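Local coordinates for extracellular solute-binding protein family 1 (Alicyclobacillus acidocaldarius subsp. acidocaldarius, PDB 4OVJ) that probably binds a solute outside the cell membrane and hands it to an ABC-type importer, as other family 1 extracellular solute-binding proteins do, at residues Q241-D255 / Y263-L275. Sequence-based numbering, arbitrary orientation. Where two conformers were deposited one is given.
Sequences QTADPTDPMVQGKSD and YVVSLQSEMTRSL
Polar contacts concentrate at Arg273, whose guanidinium reaches from the turn after helix 263-269 into the loop 241-255. Its NH2 donates to two backbone carbonyls, both close to the guanidinium plane: Ser254 O at 2.8 Å, in a nearly straight bond (166°), and Met249 O, met on a lone pair in a more bent one. Met249 O also accepts from Gly252 N, closing the type I turn 249-252, so this carbonyl is gripped by two donors, one from within the turn and one from Arg273. NH1 makes a salt bridge to Asp255 OD1 (2.7 Å), with the carboxylate steeply turned, 71° from the guanidinium plane, and a second one to Asp144 on strand 128-144. Within the loop, Asp247 OD2 accepts from Ala243 N in an almost linear bond, which ties Ala243, the residue that Leu267 packs on, to Asp247.

Apolar contacts carry much of the remaining surface. Thr242 lays CG2 over one face of the Tyr263 ring, a CH-pi contact 3.6 Å from the centroid; CG2 stands anti to the backbone N, while OG1 turns to Glu257. Leu267 CD2 touches both Ala243 CB (3.8 Å) and Val250 CG2, and the methyl CE of selenomethionine Met271 lies 3.7 Å from Val250 CA. Selenomethionine Met249, stretched out beyond CG, meets Leu275 tip to tip, CE to CD2 3.5 Å.

The contact ties the loop that leads into strand 256-260 to the helix that follows that strand, in a beta-sheet-based lobe of the periplasmic-binding-protein fold. A leucine in place of Arg273 would probably leave Asp255 and Asp144 without their shared positive mate and the Ser254 carbonyl without this donor. Apolar contacts of the helix and the residues after it are thus joined by a charged clamp beyond the helix, where one guanidinium pairs with two carboxylates and two carbonyls, consistent with its fixing the loop against this segment.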
# COMPACT_ATOMS: atom_id res chain seq x y z
N GLN A 241 -4.79 3.62 -16.22
CA GLN A 241 -4.70 3.41 -14.77
C GLN A 241 -5.87 2.54 -14.35
O GLN A 241 -6.91 2.55 -15.00
CB GLN A 241 -4.76 4.76 -14.04
CG GLN A 241 -4.58 4.70 -12.52
CD GLN A 241 -3.14 4.50 -12.10
OE1 GLN A 241 -2.78 3.47 -11.52
NE2 GLN A 241 -2.29 5.48 -12.40
N THR A 242 -5.71 1.81 -13.26
CA THR A 242 -6.84 1.15 -12.65
C THR A 242 -7.96 2.16 -12.40
O THR A 242 -7.72 3.27 -11.92
CB THR A 242 -6.42 0.50 -11.32
OG1 THR A 242 -5.50 -0.54 -11.60
CG2 THR A 242 -7.61 -0.07 -10.57
N ALA A 243 -9.18 1.75 -12.73
CA ALA A 243 -10.40 2.52 -12.48
C ALA A 243 -10.60 3.69 -13.45
O ALA A 243 -11.61 4.37 -13.37
CB ALA A 243 -10.45 2.98 -11.03
N ASP A 244 -9.66 3.88 -14.38
CA ASP A 244 -9.80 4.82 -15.49
C ASP A 244 -10.88 4.29 -16.43
O ASP A 244 -11.11 3.08 -16.46
CB ASP A 244 -8.46 4.89 -16.26
CG ASP A 244 -8.39 6.03 -17.27
OD1 ASP A 244 -8.17 7.18 -16.83
OD2 ASP A 244 -8.55 5.77 -18.50
N PRO A 245 -11.50 5.16 -17.24
CA PRO A 245 -12.41 4.63 -18.28
C PRO A 245 -11.80 3.59 -19.24
O PRO A 245 -12.53 2.81 -19.81
CB PRO A 245 -12.82 5.88 -19.06
CG PRO A 245 -12.71 6.98 -18.06
CD PRO A 245 -11.53 6.63 -17.20
N THR A 246 -10.48 3.58 -19.40
CA THR A 246 -9.80 2.58 -20.22
C THR A 246 -9.61 1.20 -19.56
O THR A 246 -9.13 0.28 -20.21
CB THR A 246 -8.41 3.07 -20.63
OG1 THR A 246 -7.63 3.35 -19.46
CG2 THR A 246 -8.52 4.32 -21.49
N ASP A 247 -9.97 1.09 -18.28
CA ASP A 247 -9.89 -0.17 -17.54
C ASP A 247 -11.03 -1.07 -18.01
O ASP A 247 -12.19 -0.67 -17.94
CB ASP A 247 -9.99 0.15 -16.04
CG ASP A 247 -9.90 -1.09 -15.15
OD1 ASP A 247 -10.06 -2.24 -15.63
OD2 ASP A 247 -9.68 -0.88 -13.93
N PRO A 248 -10.72 -2.29 -18.51
CA PRO A 248 -11.82 -3.14 -18.99
C PRO A 248 -12.89 -3.46 -17.95
O PRO A 248 -14.03 -3.77 -18.31
CB PRO A 248 -11.14 -4.44 -19.42
CG PRO A 248 -9.69 -4.24 -19.30
CD PRO A 248 -9.39 -2.90 -18.72
N MSE A 249 -12.53 -3.40 -16.67
CA MSE A 249 -13.54 -3.61 -15.64
C MSE A 249 -14.55 -2.49 -15.63
O MSE A 249 -15.76 -2.72 -15.50
CB MSE A 249 -12.88 -3.79 -14.29
CG MSE A 249 -13.84 -4.59 -13.45
SE MSE A 249 -12.96 -5.10 -11.81
CE MSE A 249 -14.61 -5.82 -11.06
N VAL A 250 -14.07 -1.26 -15.79
CA VAL A 250 -14.95 -0.08 -15.89
C VAL A 250 -15.84 -0.15 -17.13
O VAL A 250 -16.99 0.31 -17.12
CB VAL A 250 -14.11 1.22 -15.86
CG1 VAL A 250 -14.95 2.44 -16.13
CG2 VAL A 250 -13.41 1.35 -14.51
N GLN A 251 -15.31 -0.75 -18.20
CA GLN A 251 -16.06 -0.90 -19.45
C GLN A 251 -17.05 -2.06 -19.44
O GLN A 251 -17.81 -2.25 -20.39
CB GLN A 251 -15.09 -1.08 -20.61
CG GLN A 251 -14.13 0.07 -20.77
CD GLN A 251 -13.13 -0.19 -21.87
OE1 GLN A 251 -13.14 -1.24 -22.51
NE2 GLN A 251 -12.26 0.77 -22.10
N GLY A 252 -17.01 -2.86 -18.38
CA GLY A 252 -17.85 -4.05 -18.28
C GLY A 252 -17.38 -5.25 -19.07
O GLY A 252 -18.13 -6.22 -19.24
N LYS A 253 -16.14 -5.21 -19.55
CA LYS A 253 -15.59 -6.24 -20.41
C LYS A 253 -14.81 -7.29 -19.60
O LYS A 253 -14.56 -8.38 -20.10
CB LYS A 253 -14.68 -5.60 -21.46
CG LYS A 253 -15.42 -4.66 -22.40
CD LYS A 253 -14.51 -4.11 -23.49
CE LYS A 253 -15.23 -3.08 -24.34
NZ LYS A 253 -16.45 -3.65 -24.96
N SER A 254 -14.44 -6.93 -18.37
CA SER A 254 -13.72 -7.83 -17.47
C SER A 254 -14.47 -7.88 -16.15
O SER A 254 -15.09 -6.88 -15.75
CB SER A 254 -12.32 -7.32 -17.22
OG SER A 254 -11.68 -8.07 -16.20
N ASP A 255 -14.39 -9.00 -15.46
CA ASP A 255 -15.15 -9.21 -14.23
C ASP A 255 -14.34 -9.18 -12.95
O ASP A 255 -14.90 -9.39 -11.88
CB ASP A 255 -15.99 -10.49 -14.36
CG ASP A 255 -17.15 -10.32 -15.35
OD1 ASP A 255 -17.51 -9.16 -15.65
OD2 ASP A 255 -17.71 -11.33 -15.84
N TYR A 263 -8.82 1.05 -4.47
CA TYR A 263 -9.54 1.27 -5.72
C TYR A 263 -10.99 0.83 -5.69
O TYR A 263 -11.75 1.20 -6.59
CB TYR A 263 -8.83 0.59 -6.90
CG TYR A 263 -7.62 1.35 -7.39
CD1 TYR A 263 -7.76 2.59 -8.00
CD2 TYR A 263 -6.35 0.82 -7.27
CE1 TYR A 263 -6.66 3.29 -8.46
CE2 TYR A 263 -5.24 1.52 -7.72
CZ TYR A 263 -5.41 2.75 -8.32
OH TYR A 263 -4.33 3.46 -8.79
N VAL A 264 -11.41 0.04 -4.68
CA VAL A 264 -12.79 -0.44 -4.69
C VAL A 264 -13.80 0.71 -4.66
O VAL A 264 -14.86 0.60 -5.27
CB VAL A 264 -13.09 -1.49 -3.60
CG1 VAL A 264 -13.09 -0.86 -2.22
CG2 VAL A 264 -14.44 -2.16 -3.86
N VAL A 265 -13.49 1.80 -3.97
CA VAL A 265 -14.44 2.92 -3.89
C VAL A 265 -14.63 3.53 -5.27
O VAL A 265 -15.76 3.71 -5.72
CB VAL A 265 -13.99 3.99 -2.87
CG1 VAL A 265 -14.80 5.27 -3.03
CG2 VAL A 265 -14.09 3.43 -1.46
N SER A 266 -13.52 3.84 -5.94
CA SER A 266 -13.56 4.39 -7.30
C SER A 266 -14.25 3.45 -8.27
O SER A 266 -15.11 3.87 -9.03
CB SER A 266 -12.15 4.69 -7.82
OG SER A 266 -11.54 5.68 -7.03
N LEU A 267 -13.86 2.18 -8.27
CA LEU A 267 -14.45 1.20 -9.18
C LEU A 267 -15.94 1.08 -8.94
O LEU A 267 -16.72 1.08 -9.88
CB LEU A 267 -13.80 -0.17 -9.03
CG LEU A 267 -12.41 -0.24 -9.62
CD1 LEU A 267 -11.72 -1.49 -9.11
CD2 LEU A 267 -12.43 -0.22 -11.15
N GLN A 268 -16.34 0.96 -7.69
CA GLN A 268 -17.76 0.77 -7.41
C GLN A 268 -18.60 1.97 -7.84
O GLN A 268 -19.74 1.79 -8.26
CB GLN A 268 -18.00 0.45 -5.93
CG GLN A 268 -19.44 0.06 -5.62
CD GLN A 268 -19.86 -1.26 -6.26
OE1 GLN A 268 -19.69 -2.32 -5.66
NE2 GLN A 268 -20.39 -1.19 -7.48
N SER A 269 -18.03 3.17 -7.75
CA SER A 269 -18.71 4.40 -8.18
C SER A 269 -19.00 4.44 -9.68
O SER A 269 -19.84 5.22 -10.12
CB SER A 269 -17.91 5.66 -7.79
OG SER A 269 -16.81 5.86 -8.66
N GLU A 270 -18.30 3.61 -10.45
CA GLU A 270 -18.39 3.63 -11.92
C GLU A 270 -19.34 2.58 -12.48
O GLU A 270 -19.53 2.53 -13.68
CB GLU A 270 -16.99 3.40 -12.52
CG GLU A 270 -15.99 4.52 -12.23
CD GLU A 270 -16.28 5.80 -12.99
OE1 GLU A 270 -17.06 5.78 -13.97
OE2 GLU A 270 -15.70 6.84 -12.61
N MSE A 271 -19.92 1.74 -11.63
CA MSE A 271 -20.75 0.64 -12.11
C MSE A 271 -21.77 0.22 -11.11
O MSE A 271 -21.53 0.29 -9.92
CB MSE A 271 -19.88 -0.55 -12.51
CG MSE A 271 -19.11 -1.16 -11.33
SE MSE A 271 -17.58 -2.26 -11.93
CE MSE A 271 -16.34 -0.85 -12.54
N THR A 272 -22.92 -0.25 -11.58
CA THR A 272 -23.98 -0.66 -10.66
C THR A 272 -23.81 -2.09 -10.14
O THR A 272 -24.37 -2.44 -9.11
CB THR A 272 -25.37 -0.50 -11.28
OG1 THR A 272 -25.33 -0.94 -12.63
CG2 THR A 272 -25.78 0.96 -11.25
N ARG A 273 -23.06 -2.92 -10.85
CA ARG A 273 -22.83 -4.29 -10.40
C ARG A 273 -22.05 -4.29 -9.11
O ARG A 273 -21.10 -3.52 -8.94
CB ARG A 273 -22.11 -5.11 -11.46
CG ARG A 273 -20.74 -4.57 -11.87
CD ARG A 273 -20.26 -5.41 -13.02
NE ARG A 273 -19.05 -4.90 -13.62
CZ ARG A 273 -18.15 -5.65 -14.24
NH1 ARG A 273 -18.29 -6.96 -14.31
NH2 ARG A 273 -17.09 -5.09 -14.81
N SER A 274 -22.47 -5.14 -8.19
CA SER A 274 -21.87 -5.20 -6.87
C SER A 274 -20.50 -5.86 -6.91
O SER A 274 -20.34 -6.96 -7.44
CB SER A 274 -22.77 -5.97 -5.92
OG SER A 274 -24.02 -5.31 -5.83
N LEU A 275 -19.53 -5.17 -6.32
CA LEU A 275 -18.17 -5.69 -6.23
C LEU A 275 -17.87 -6.21 -4.84
O LEU A 275 -18.37 -5.70 -3.83
CB LEU A 275 -17.18 -4.59 -6.56
CG LEU A 275 -17.35 -3.93 -7.92
CD1 LEU A 275 -16.24 -2.91 -8.17
CD2 LEU A 275 -17.40 -4.96 -9.05
O HOH W 1 -18.76 0.79 -15.52